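Local coordinates for protein dehydroquinate synthase (Thermus thermophilus, PDB 1UJN) that probably converts 3-deoxy-D-arabino-heptulosonate 7-phosphate to 3-dehydroquinate with release of phosphate, the second step of chorismate biosynthesis, using NAD and a divalent metal, at residues 32-37 against 56-61; 40-45 against 153-158; 89-94 against 116-121. One frame throughout, in Å; residues are numbered along the deposited sequence.

Overall arrangement
All three contacts meet on one mixed sheet in the N-terminal part of the chain. Interaction 1 pairs its edge strand 55-58 with strand 31-36; strand 87-92 of interaction 3 comes next, bonded to strand 31-36 through Ala32 and Leu89, followed by strands 112-117 and 151-155. Helix 40-50, which links the strands of interaction 1, brings interaction 2 across to the end of strand 151-155. Centres lie about 12 Å (1 and 2), 10 Å (1 and 3) and 9 Å (2 and 3) apart. Along the chain the segments of 1 and 2 alternate, and both halves of 3 fall between those of 2, after 1 is complete. The predicted NAD-binding threonines follow strand 112-117, at the C-terminal ends of the parallel strands.

Interaction 1. Residues 32-37 against 56-61; sequences ALLFDR and LGLPGG
Leu33 offers its carbonyl O to Leu56 N at 2.9 Å, the first of four backbone bonds between two parallel strands; its side chain turns to Ala43 and Val46 of helix 40-50. Leu34 shares a face of the sheet with Leu56 and Leu58. With CG anti to the backbone N (chi1 -175°), its CD1 touches both: Leu34 CD1 is 3.9 Å from Leu56 CD2 and only 3.3 Å from Leu58 CD1, closer than methyl groups normally pack. Leu96 and Leu99 of helix 94-106 join this apolar layer, Leu96 on Leu34 and Leu99 on Leu58.

Phe35 lies on the other face. Its N donates to Leu56 O and its O accepts from Leu58 N at 2.8 Å, so the residue bonds to the neighbours of its register partner, Gly57. With CG set between the backbone N and the carbonyl carbon (chi1 67°), the ring swings back over Gly57, whose CA makes a CH-pi contact 3.5 Å from the ring centroid. A beta carbon on Gly57 would run into Phe35 CZ. Strand 31-36, helix 40-50 and strand 55-58 form a beta-alpha-beta crossover of this Rossmann-like region, and the helix side of the ring rests on Glu40 and Ala43.

Asp36 extends its carboxylate past the end of strand 55-58, where OD2 comes 3.4 Å from Gly60 CA while OD1 accepts a bond from Arg38 N. Arg37 N then donates to Leu58 O at 2.9 Å. The Arg37 side chain, extended from CG to NE, runs alongside Pro59, whose CG meets NE near the guanidinium plane at 3.5 Å; Gly57 O lies over one face of the group, too poorly angled for a hydrogen bond.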
ATOM      1  N   ALA A  32       8.250  14.158  10.364  1.00 19.78           N
ATOM      2  CA  ALA A  32       9.080  13.267  11.158  1.00 19.05           C
ATOM      3  C   ALA A  32      10.221  12.860  10.237  1.00 19.75           C
ATOM      4  O   ALA A  32      10.063  12.872   9.014  1.00 20.02           O
ATOM      5  CB  ALA A  32       8.281  12.043  11.598  1.00 18.40           C
ATOM      6  N   LEU A  33      11.368  12.515  10.809  1.00 19.58           N
ATOM      7  CA  LEU A  33      12.512  12.141   9.994  1.00 18.16           C
ATOM      8  C   LEU A  33      13.107  10.821  10.466  1.00 18.92           C
ATOM      9  O   LEU A  33      13.405  10.645  11.644  1.00 19.74           O
ATOM     10  CB  LEU A  33      13.571  13.261  10.027  1.00 17.41           C
ATOM     11  CG  LEU A  33      14.797  13.158   9.106  1.00 18.52           C
ATOM     12  CD1 LEU A  33      15.386  14.551   8.885  1.00 19.27           C
ATOM     13  CD2 LEU A  33      15.839  12.219   9.718  1.00 18.11           C
ATOM     14  N   LEU A  34      13.245   9.894   9.521  1.00 19.57           N
ATOM     15  CA  LEU A  34      13.804   8.569   9.756  1.00 20.03           C
ATOM     16  C   LEU A  34      15.193   8.573   9.110  1.00 21.08           C
ATOM     17  O   LEU A  34      15.340   9.005   7.959  1.00 20.88           O
ATOM     18  CB  LEU A  34      12.912   7.523   9.077  1.00 21.97           C
ATOM     19  CG  LEU A  34      13.222   6.045   9.289  1.00 25.48           C
ATOM     20  CD1 LEU A  34      12.946   5.689  10.745  1.00 25.90           C
ATOM     21  CD2 LEU A  34      12.362   5.189   8.351  1.00 26.69           C
ATOM     22  N   PHE A  35      16.208   8.085   9.821  1.00 21.18           N
ATOM     23  CA  PHE A  35      17.561   8.095   9.268  1.00 21.36           C
ATOM     24  C   PHE A  35      18.438   6.899   9.635  1.00 22.27           C
ATOM     25  O   PHE A  35      18.223   6.240  10.646  1.00 21.04           O
ATOM     26  CB  PHE A  35      18.282   9.378   9.705  1.00 22.47           C
ATOM     27  CG  PHE A  35      18.548   9.456  11.192  1.00 24.18           C
ATOM     28  CD1 PHE A  35      19.748   8.991  11.727  1.00 22.87           C
ATOM     29  CD2 PHE A  35      17.595   9.991  12.054  1.00 24.29           C
ATOM     30  CE1 PHE A  35      19.997   9.059  13.100  1.00 26.63           C
ATOM     31  CE2 PHE A  35      17.832  10.064  13.431  1.00 24.53           C
ATOM     32  CZ  PHE A  35      19.037   9.597  13.954  1.00 24.25           C
ATOM     33  N   ASP A  36      19.429   6.643   8.785  1.00 22.71           N
ATOM     34  CA  ASP A  36      20.402   5.574   8.989  1.00 23.70           C
ATOM     35  C   ASP A  36      21.390   6.166   9.998  1.00 25.08           C
ATOM     36  O   ASP A  36      21.943   7.229   9.750  1.00 24.91           O
ATOM     37  CB  ASP A  36      21.119   5.278   7.664  1.00 25.14           C
ATOM     38  CG  ASP A  36      22.185   4.202   7.793  1.00 27.70           C
ATOM     39  OD1 ASP A  36      22.827   4.111   8.859  1.00 27.75           O
ATOM     40  OD2 ASP A  36      22.392   3.453   6.815  1.00 29.01           O
ATOM     41  N   ARG A  37      21.596   5.497  11.129  1.00 27.52           N
ATOM     42  CA  ARG A  37      22.517   5.994  12.158  1.00 30.64           C
ATOM     43  C   ARG A  37      23.854   6.436  11.574  1.00 29.95           C
ATOM     44  O   ARG A  37      24.502   7.337  12.106  1.00 29.89           O
ATOM     45  CB  ARG A  37      22.775   4.918  13.219  1.00 33.37           C
ATOM     46  CG  ARG A  37      21.536   4.419  13.942  1.00 39.87           C
ATOM     47  CD  ARG A  37      21.894   3.275  14.886  1.00 44.89           C
ATOM     48  NE  ARG A  37      20.722   2.655  15.500  1.00 48.68           N
ATOM     49  CZ  ARG A  37      19.901   3.266  16.348  1.00 49.76           C
ATOM     50  NH1 ARG A  37      20.116   4.529  16.694  1.00 52.38           N
ATOM     51  NH2 ARG A  37      18.863   2.612  16.853  1.00 52.71           N
ATOM     52  N   LEU A  56      14.047   9.592  14.246  1.00 22.65           N
ATOM     53  CA  LEU A  56      14.259   8.215  14.673  1.00 23.77           C
ATOM     54  C   LEU A  56      15.394   7.623  13.853  1.00 25.67           C
ATOM     55  O   LEU A  56      15.335   7.606  12.614  1.00 22.43           O
ATOM     56  CB  LEU A  56      12.991   7.374  14.472  1.00 25.73           C
ATOM     57  CG  LEU A  56      13.146   5.886  14.824  1.00 27.04           C
ATOM     58  CD1 LEU A  56      13.412   5.739  16.325  1.00 29.49           C
ATOM     59  CD2 LEU A  56      11.894   5.116  14.435  1.00 26.71           C
ATOM     60  N   GLY A  57      16.428   7.154  14.549  1.00 24.07           N
ATOM     61  CA  GLY A  57      17.577   6.564  13.887  1.00 25.98           C
ATOM     62  C   GLY A  57      17.458   5.055  13.826  1.00 26.42           C
ATOM     63  O   GLY A  57      16.939   4.425  14.745  1.00 28.66           O
ATOM     64  N   LEU A  58      17.935   4.474  12.735  1.00 27.54           N
ATOM     65  CA  LEU A  58      17.863   3.037  12.553  1.00 28.79           C
ATOM     66  C   LEU A  58      19.146   2.518  11.936  1.00 30.04           C
ATOM     67  O   LEU A  58      19.852   3.245  11.240  1.00 27.17           O
ATOM     68  CB  LEU A  58      16.708   2.677  11.617  1.00 31.44           C
ATOM     69  CG  LEU A  58      15.276   3.090  11.942  1.00 32.84           C
ATOM     70  CD1 LEU A  58      14.389   2.750  10.755  1.00 35.87           C
ATOM     71  CD2 LEU A  58      14.795   2.383  13.190  1.00 35.40           C
ATOM     72  N   PRO A  59      19.484   1.253  12.211  1.00 31.71           N
ATOM     73  CA  PRO A  59      20.705   0.720  11.613  1.00 32.26           C
ATOM     74  C   PRO A  59      20.359   0.450  10.152  1.00 32.19           C
ATOM     75  O   PRO A  59      19.258  -0.016   9.854  1.00 33.56           O
ATOM     76  CB  PRO A  59      20.942  -0.577  12.388  1.00 31.94           C
ATOM     77  CG  PRO A  59      20.322  -0.289  13.728  1.00 34.36           C
ATOM     78  CD  PRO A  59      19.035   0.406  13.330  1.00 33.21           C
ATOM     79  N   GLY A  60      21.277   0.762   9.246  1.00 31.42           N
ATOM     80  CA  GLY A  60      21.022   0.510   7.841  1.00 32.18           C
ATOM     81  C   GLY A  60      21.209  -0.970   7.577  1.00 31.62           C
ATOM     82  O   GLY A  60      21.387  -1.747   8.511  1.00 31.90           O
ATOM     83  N   GLY A  61      21.177  -1.375   6.317  1.00 31.30           N
ATOM     84  CA  GLY A  61      21.352  -2.786   6.023  1.00 30.36           C
ATOM     85  C   GLY A  61      20.020  -3.484   5.860  1.00 29.22           C
ATOM     86  O   GLY A  61      18.970  -2.904   6.132  1.00 27.64           O
TER

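Interaction 2. Residues 40-45 against 153-158; sequences EGFAQE and YAELRA
Glu45 and Arg157 reach toward each other from opposite directions and close a salt bridge, Arg157 NH2 donating to Glu45 OE2 at 2.7 Å. The bond is nearly straight, 166° at the hydrogen. It leaves close to the guanidinium plane and meets the syn side of the carboxylate, the two flat groups being turned 30° apart. A water lies beside the pair, its bond to Glu45 OE2 unusually short and so doubtful in detail, that to Arg157 NH1 long.

Beneath this ion pair Phe42 drives its ring into the bend at the end of strand 151-155. Its extended first torsion carries the ring straight out from helix 40-50, and the far end presses on the aliphatic part of Glu155: Phe42 CZ lies 3.4 Å from Glu155 CB and Phe42 CE1 3.7 Å from Glu155 CG. Phe42 CD2 has Ala158 CB at 4.3 Å, and Val91 of the central sheet also packs on the ring. The nearest side-chain atoms of Phe42 and Thr118 are about 4 Å apart, so the helix packs beside the predicted NAD site.

Behind the first shell, Glu155 is bent at chi2 (52°), which folds its carboxylate back to take Arg157 N on OE2 at 3.1 Å. Its OE1 accepts from the backbone N atoms of Gly19 and Val20, tying the turn 156-158 to the loop after strand 12-17.

An alanine in place of Glu45 would probably leave Arg157 without its anionic mate, its guanidinium set free to turn. The contact joins helix 40-50 to the end of strand 151-155 and the turn that follows it: on the more exposed side a directed charge pair, probably screened in part by solvent, and inside a buried carboxylate met by three backbone N-H groups.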
ATOM      1  N   GLU A  40      23.804  10.279  10.834  1.00 26.01           N
ATOM      2  CA  GLU A  40      23.067  11.111  11.770  1.00 27.35           C
ATOM      3  C   GLU A  40      23.450  12.582  11.652  1.00 27.09           C
ATOM      4  O   GLU A  40      22.592  13.458  11.762  1.00 25.45           O
ATOM      5  CB  GLU A  40      23.285  10.647  13.213  1.00 30.65           C
ATOM      6  CG  GLU A  40      22.500  11.496  14.213  1.00 34.62           C
ATOM      7  CD  GLU A  40      22.480  10.921  15.612  1.00 37.80           C
ATOM      8  OE1 GLU A  40      21.764  11.489  16.467  1.00 39.15           O
ATOM      9  OE2 GLU A  40      23.171   9.908  15.859  1.00 39.61           O
ATOM     10  N   GLY A  41      24.737  12.850  11.434  1.00 26.33           N
ATOM     11  CA  GLY A  41      25.191  14.225  11.305  1.00 25.40           C
ATOM     12  C   GLY A  41      24.392  14.984  10.262  1.00 24.99           C
ATOM     13  O   GLY A  41      23.859  16.065  10.525  1.00 24.48           O
ATOM     14  N   PHE A  42      24.297  14.408   9.069  1.00 23.84           N
ATOM     15  CA  PHE A  42      23.558  15.030   7.984  1.00 22.96           C
ATOM     16  C   PHE A  42      22.066  15.030   8.306  1.00 20.54           C
ATOM     17  O   PHE A  42      21.353  15.982   7.992  1.00 20.39           O
ATOM     18  CB  PHE A  42      23.820  14.280   6.669  1.00 24.87           C
ATOM     19  CG  PHE A  42      23.060  14.828   5.495  1.00 25.67           C
ATOM     20  CD1 PHE A  42      23.136  16.178   5.170  1.00 23.86           C
ATOM     21  CD2 PHE A  42      22.269  13.993   4.711  1.00 25.62           C
ATOM     22  CE1 PHE A  42      22.433  16.693   4.079  1.00 26.51           C
ATOM     23  CE2 PHE A  42      21.564  14.496   3.617  1.00 24.49           C
ATOM     24  CZ  PHE A  42      21.644  15.850   3.302  1.00 24.16           C
ATOM     25  N   ALA A  43      21.602  13.955   8.936  1.00 22.65           N
ATOM     26  CA  ALA A  43      20.191  13.837   9.301  1.00 22.46           C
ATOM     27  C   ALA A  43      19.792  14.994  10.213  1.00 25.33           C
ATOM     28  O   ALA A  43      18.732  15.598  10.040  1.00 25.83           O
ATOM     29  CB  ALA A  43      19.941  12.509  10.000  1.00 23.62           C
ATOM     30  N   GLN A  44      20.649  15.310  11.179  1.00 23.64           N
ATOM     31  CA  GLN A  44      20.367  16.408  12.095  1.00 24.53           C
ATOM     32  C   GLN A  44      20.398  17.739  11.352  1.00 24.60           C
ATOM     33  O   GLN A  44      19.681  18.668  11.707  1.00 26.91           O
ATOM     34  CB  GLN A  44      21.382  16.424  13.241  1.00 24.45           C
ATOM     35  CG  GLN A  44      21.375  15.170  14.096  1.00 28.14           C
ATOM     36  CD  GLN A  44      20.145  15.041  14.985  1.00 28.47           C
ATOM     37  OE1 GLN A  44      19.342  15.971  15.077  1.00 29.37           O
ATOM     38  NE2 GLN A  44      19.984  13.888  15.629  1.00 29.67           N
ATOM     39  N   GLU A  45      21.232  17.837  10.321  1.00 24.84           N
ATOM     40  CA  GLU A  45      21.313  19.068   9.545  1.00 24.38           C
ATOM     41  C   GLU A  45      20.022  19.250   8.742  1.00 22.95           C
ATOM     42  O   GLU A  45      19.483  20.360   8.643  1.00 22.58           O
ATOM     43  CB  GLU A  45      22.515  19.028   8.596  1.00 28.62           C
ATOM     44  CG  GLU A  45      22.637  20.270   7.742  1.00 31.96           C
ATOM     45  CD  GLU A  45      23.836  20.243   6.821  1.00 35.16           C
ATOM     46  OE1 GLU A  45      23.983  21.189   6.020  1.00 38.56           O
ATOM     47  OE2 GLU A  45      24.627  19.282   6.894  1.00 38.71           O
ATOM     48  N   TYR A 153      16.425  14.581  -2.805  1.00 14.87           N
ATOM     49  CA  TYR A 153      17.506  15.545  -2.629  1.00 16.58           C
ATOM     50  C   TYR A 153      18.788  14.829  -2.249  1.00 18.25           C
ATOM     51  O   TYR A 153      18.944  14.386  -1.110  1.00 18.97           O
ATOM     52  CB  TYR A 153      17.087  16.552  -1.554  1.00 17.00           C
ATOM     53  CG  TYR A 153      15.823  17.290  -1.947  1.00 18.22           C
ATOM     54  CD1 TYR A 153      15.888  18.460  -2.702  1.00 20.21           C
ATOM     55  CD2 TYR A 153      14.559  16.757  -1.666  1.00 19.33           C
ATOM     56  CE1 TYR A 153      14.727  19.078  -3.177  1.00 19.35           C
ATOM     57  CE2 TYR A 153      13.396  17.364  -2.143  1.00 17.52           C
ATOM     58  CZ  TYR A 153      13.491  18.521  -2.897  1.00 19.15           C
ATOM     59  OH  TYR A 153      12.358  19.112  -3.417  1.00 20.38           O
ATOM     60  N   ALA A 154      19.691  14.721  -3.223  1.00 20.07           N
ATOM     61  CA  ALA A 154      20.974  14.038  -3.064  1.00 20.75           C
ATOM     62  C   ALA A 154      22.108  15.008  -2.782  1.00 21.97           C
ATOM     63  O   ALA A 154      22.630  15.655  -3.695  1.00 21.45           O
ATOM     64  CB  ALA A 154      21.289  13.223  -4.320  1.00 19.23           C
ATOM     65  N   GLU A 155      22.473  15.100  -1.511  1.00 22.17           N
ATOM     66  CA  GLU A 155      23.543  15.976  -1.055  1.00 23.45           C
ATOM     67  C   GLU A 155      24.853  15.232  -1.241  1.00 23.59           C
ATOM     68  O   GLU A 155      25.153  14.306  -0.494  1.00 24.71           O
ATOM     69  CB  GLU A 155      23.339  16.309   0.422  1.00 25.32           C
ATOM     70  CG  GLU A 155      24.458  17.128   1.035  1.00 28.69           C
ATOM     71  CD  GLU A 155      24.770  18.364   0.227  1.00 29.88           C
ATOM     72  OE1 GLU A 155      23.861  19.204   0.041  1.00 29.42           O
ATOM     73  OE2 GLU A 155      25.926  18.492  -0.228  1.00 31.94           O
ATOM     74  N   LEU A 156      25.632  15.640  -2.235  1.00 27.13           N
ATOM     75  CA  LEU A 156      26.897  14.976  -2.517  1.00 29.09           C
ATOM     76  C   LEU A 156      27.888  15.032  -1.351  1.00 28.97           C
ATOM     77  O   LEU A 156      28.721  14.145  -1.202  1.00 29.30           O
ATOM     78  CB  LEU A 156      27.514  15.565  -3.793  1.00 31.02           C
ATOM     79  CG  LEU A 156      26.595  15.424  -5.016  1.00 32.02           C
ATOM     80  CD1 LEU A 156      27.254  16.030  -6.246  1.00 34.44           C
ATOM     81  CD2 LEU A 156      26.279  13.952  -5.254  1.00 31.91           C
ATOM     82  N   ARG A 157      27.796  16.060  -0.514  1.00 30.04           N
ATOM     83  CA  ARG A 157      28.713  16.138   0.608  1.00 33.39           C
ATOM     84  C   ARG A 157      28.529  14.942   1.531  1.00 34.80           C
ATOM     85  O   ARG A 157      29.401  14.585   2.311  1.00 35.55           O
ATOM     86  CB  ARG A 157      28.426  17.433   1.369  1.00 35.89           C
ATOM     87  CG  ARG A 157      29.376  17.635   2.549  1.00 42.35           C
ATOM     88  CD  ARG A 157      29.284  19.052   3.125  1.00 45.27           C
ATOM     89  NE  ARG A 157      27.885  19.473   3.237  1.00 50.63           N
ATOM     90  CZ  ARG A 157      27.231  19.151   4.369  1.00 51.25           C
ATOM     91  NH1 ARG A 157      27.852  18.485   5.328  1.00 52.78           N
ATOM     92  NH2 ARG A 157      25.952  19.510   4.520  1.00 52.37           N
ATOM     93  N   ALA A 158      27.385  14.270   1.413  1.00 33.89           N
ATOM     94  CA  ALA A 158      27.113  13.091   2.224  1.00 34.43           C
ATOM     95  C   ALA A 158      27.815  11.825   1.725  1.00 33.88           C
ATOM     96  O   ALA A 158      28.008  10.883   2.488  1.00 34.49           O
ATOM     97  CB  ALA A 158      25.604  12.854   2.303  1.00 36.74           C
TER
HETATM   98  O   HOH W   1      26.009  17.511   7.881  1.00 46.51           O

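Interaction 3. Residues 89-94 against 116-121; sequences LVVGGG and FPTTTL
At the C-terminal ends of the parallel strands of the Rossmann-like sheet, where strand 87-92 runs into a glycine-rich turn, Val91 and Gly92 pair in parallel with Phe116 and Pro117, just ahead of the predicted NAD-binding residues Thr118 and Thr119. Phe116 N donates to Val90 O at 2.8 Å, and Phe116 O receives Gly92 N at a longer 3.3 Å. The Phe116 side chain lies alongside that of Leu89; Phe116 CE1 is 3.9 Å from Leu89 CD2, and Val91 CG2 meets Phe116 CB. Val90 O sits at the ring edge, near its plane.

Where the strands end the geometry changes. Thr118 N reaches Gly92 O at 3.0 Å from well above the carbonyl plane, off the lone pairs; the backbone angles of Gly92 would jam a beta carbon against the preceding carbonyl O. Thr118 OG1, tucked between its own backbone N and carbonyl carbon (chi1 57°), lies 3.0 Å from Gly92 C. Gly93, the N-cap residue of helix 94-106, presents its CA to Thr119 CG2 at 3.6 Å; a beta carbon there would collide with that methyl. Thr119 OG1 caps helix 120-126 by accepting from Ala122 N and shares a water with Gly94 N, which donates to the water at 2.9 Å.

Two helix starts thus converge on this turn, and their dipoles would be expected to make it mildly attractive to an anion, consistent with a place for a nucleotide phosphate.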
ATOM      1  N   LEU A  89      10.436  12.360   6.259  1.00 18.19           N
ATOM      2  CA  LEU A  89      11.702  12.607   5.581  1.00 16.72           C
ATOM      3  C   LEU A  89      12.572  11.375   5.813  1.00 16.13           C
ATOM      4  O   LEU A  89      12.659  10.867   6.932  1.00 16.58           O
ATOM      5  CB  LEU A  89      12.383  13.868   6.135  1.00 16.91           C
ATOM      6  CG  LEU A  89      11.706  15.198   5.778  1.00 19.87           C
ATOM      7  CD1 LEU A  89      10.410  15.370   6.562  1.00 21.18           C
ATOM      8  CD2 LEU A  89      12.663  16.342   6.101  1.00 22.49           C
ATOM      9  N   VAL A  90      13.198  10.876   4.754  1.00 16.32           N
ATOM     10  CA  VAL A  90      14.017   9.679   4.887  1.00 18.27           C
ATOM     11  C   VAL A  90      15.443   9.931   4.436  1.00 18.48           C
ATOM     12  O   VAL A  90      15.695  10.248   3.268  1.00 18.42           O
ATOM     13  CB  VAL A  90      13.410   8.506   4.078  1.00 20.05           C
ATOM     14  CG1 VAL A  90      14.138   7.218   4.411  1.00 21.84           C
ATOM     15  CG2 VAL A  90      11.919   8.372   4.398  1.00 23.15           C
ATOM     16  N   VAL A  91      16.376   9.778   5.370  1.00 17.46           N
ATOM     17  CA  VAL A  91      17.786  10.029   5.099  1.00 17.06           C
ATOM     18  C   VAL A  91      18.602   8.750   5.253  1.00 17.19           C
ATOM     19  O   VAL A  91      18.732   8.216   6.355  1.00 16.77           O
ATOM     20  CB  VAL A  91      18.337  11.099   6.066  1.00 19.09           C
ATOM     21  CG1 VAL A  91      19.762  11.483   5.667  1.00 20.86           C
ATOM     22  CG2 VAL A  91      17.416  12.329   6.073  1.00 18.42           C
ATOM     23  N   GLY A  92      19.145   8.262   4.142  1.00 17.01           N
ATOM     24  CA  GLY A  92      19.935   7.045   4.185  1.00 16.69           C
ATOM     25  C   GLY A  92      20.075   6.428   2.809  1.00 18.49           C
ATOM     26  O   GLY A  92      19.807   7.077   1.794  1.00 19.55           O
ATOM     27  N   GLY A  93      20.487   5.166   2.778  1.00 17.04           N
ATOM     28  CA  GLY A  93      20.663   4.469   1.516  1.00 18.30           C
ATOM     29  C   GLY A  93      19.407   3.741   1.082  1.00 20.31           C
ATOM     30  O   GLY A  93      18.328   3.984   1.627  1.00 18.47           O
ATOM     31  N   GLY A  94      19.561   2.836   0.115  1.00 18.08           N
ATOM     32  CA  GLY A  94      18.440   2.082  -0.418  1.00 20.90           C
ATOM     33  C   GLY A  94      17.539   1.367   0.571  1.00 21.26           C
ATOM     34  O   GLY A  94      16.319   1.349   0.401  1.00 19.91           O
ATOM     35  N   PHE A 116      16.264  11.617   0.910  1.00 17.12           N
ATOM     36  CA  PHE A 116      17.585  12.245   0.941  1.00 17.59           C
ATOM     37  C   PHE A 116      18.577  11.089   0.868  1.00 17.39           C
ATOM     38  O   PHE A 116      19.110  10.640   1.886  1.00 16.33           O
ATOM     39  CB  PHE A 116      17.778  13.032   2.231  1.00 17.69           C
ATOM     40  CG  PHE A 116      16.837  14.191   2.369  1.00 18.23           C
ATOM     41  CD1 PHE A 116      15.548  14.001   2.852  1.00 17.74           C
ATOM     42  CD2 PHE A 116      17.229  15.469   1.986  1.00 20.38           C
ATOM     43  CE1 PHE A 116      14.657  15.077   2.953  1.00 17.09           C
ATOM     44  CE2 PHE A 116      16.346  16.547   2.083  1.00 19.87           C
ATOM     45  CZ  PHE A 116      15.060  16.349   2.567  1.00 19.66           C
ATOM     46  N   PRO A 117      18.821  10.578  -0.346  1.00 18.85           N
ATOM     47  CA  PRO A 117      19.748   9.460  -0.532  1.00 19.48           C
ATOM     48  C   PRO A 117      21.177   9.796  -0.120  1.00 18.89           C
ATOM     49  O   PRO A 117      21.669  10.894  -0.372  1.00 20.70           O
ATOM     50  CB  PRO A 117      19.602   9.134  -2.021  1.00 18.81           C
ATOM     51  CG  PRO A 117      19.285  10.468  -2.624  1.00 18.49           C
ATOM     52  CD  PRO A 117      18.306  11.066  -1.639  1.00 18.57           C
ATOM     53  N   THR A 118      21.830   8.847   0.539  1.00 20.06           N
ATOM     54  CA  THR A 118      23.199   9.055   0.998  1.00 19.92           C
ATOM     55  C   THR A 118      24.181   8.010   0.462  1.00 20.14           C
ATOM     56  O   THR A 118      25.284   7.853   0.991  1.00 23.84           O
ATOM     57  CB  THR A 118      23.262   9.074   2.540  1.00 19.88           C
ATOM     58  OG1 THR A 118      22.718   7.859   3.056  1.00 20.00           O
ATOM     59  CG2 THR A 118      22.463  10.256   3.084  1.00 21.25           C
ATOM     60  N   THR A 119      23.779   7.292  -0.579  1.00 19.24           N
ATOM     61  CA  THR A 119      24.651   6.299  -1.205  1.00 18.65           C
ATOM     62  C   THR A 119      24.498   6.486  -2.713  1.00 19.63           C
ATOM     63  O   THR A 119      23.501   7.044  -3.171  1.00 17.33           O
ATOM     64  CB  THR A 119      24.255   4.839  -0.859  1.00 20.91           C
ATOM     65  OG1 THR A 119      22.998   4.521  -1.472  1.00 20.47           O
ATOM     66  CG2 THR A 119      24.161   4.644   0.654  1.00 20.34           C
ATOM     67  N   THR A 120      25.476   6.030  -3.491  1.00 18.98           N
ATOM     68  CA  THR A 120      25.369   6.184  -4.938  1.00 18.73           C
ATOM     69  C   THR A 120      24.259   5.295  -5.489  1.00 19.44           C
ATOM     70  O   THR A 120      23.518   5.691  -6.389  1.00 19.99           O
ATOM     71  CB  THR A 120      26.699   5.838  -5.640  1.00 18.99           C
ATOM     72  OG1 THR A 120      27.235   4.629  -5.093  1.00 19.79           O
ATOM     73  CG2 THR A 120      27.701   6.971  -5.447  1.00 18.72           C
ATOM     74  N   LEU A 121      24.135   4.094  -4.941  1.00 19.80           N
ATOM     75  CA  LEU A 121      23.097   3.179  -5.399  1.00 24.13           C
ATOM     76  C   LEU A 121      21.716   3.789  -5.177  1.00 24.38           C
ATOM     77  O   LEU A 121      20.831   3.652  -6.019  1.00 23.61           O
ATOM     78  CB  LEU A 121      23.208   1.835  -4.660  1.00 29.02           C
ATOM     79  CG  LEU A 121      22.195   0.743  -5.034  1.00 31.59           C
ATOM     80  CD1 LEU A 121      22.258   0.461  -6.530  1.00 33.76           C
ATOM     81  CD2 LEU A 121      22.499  -0.525  -4.240  1.00 34.01           C
TER
HETATM   82  O   HOH W   2      22.016   1.765  -1.068  1.00 22.64           O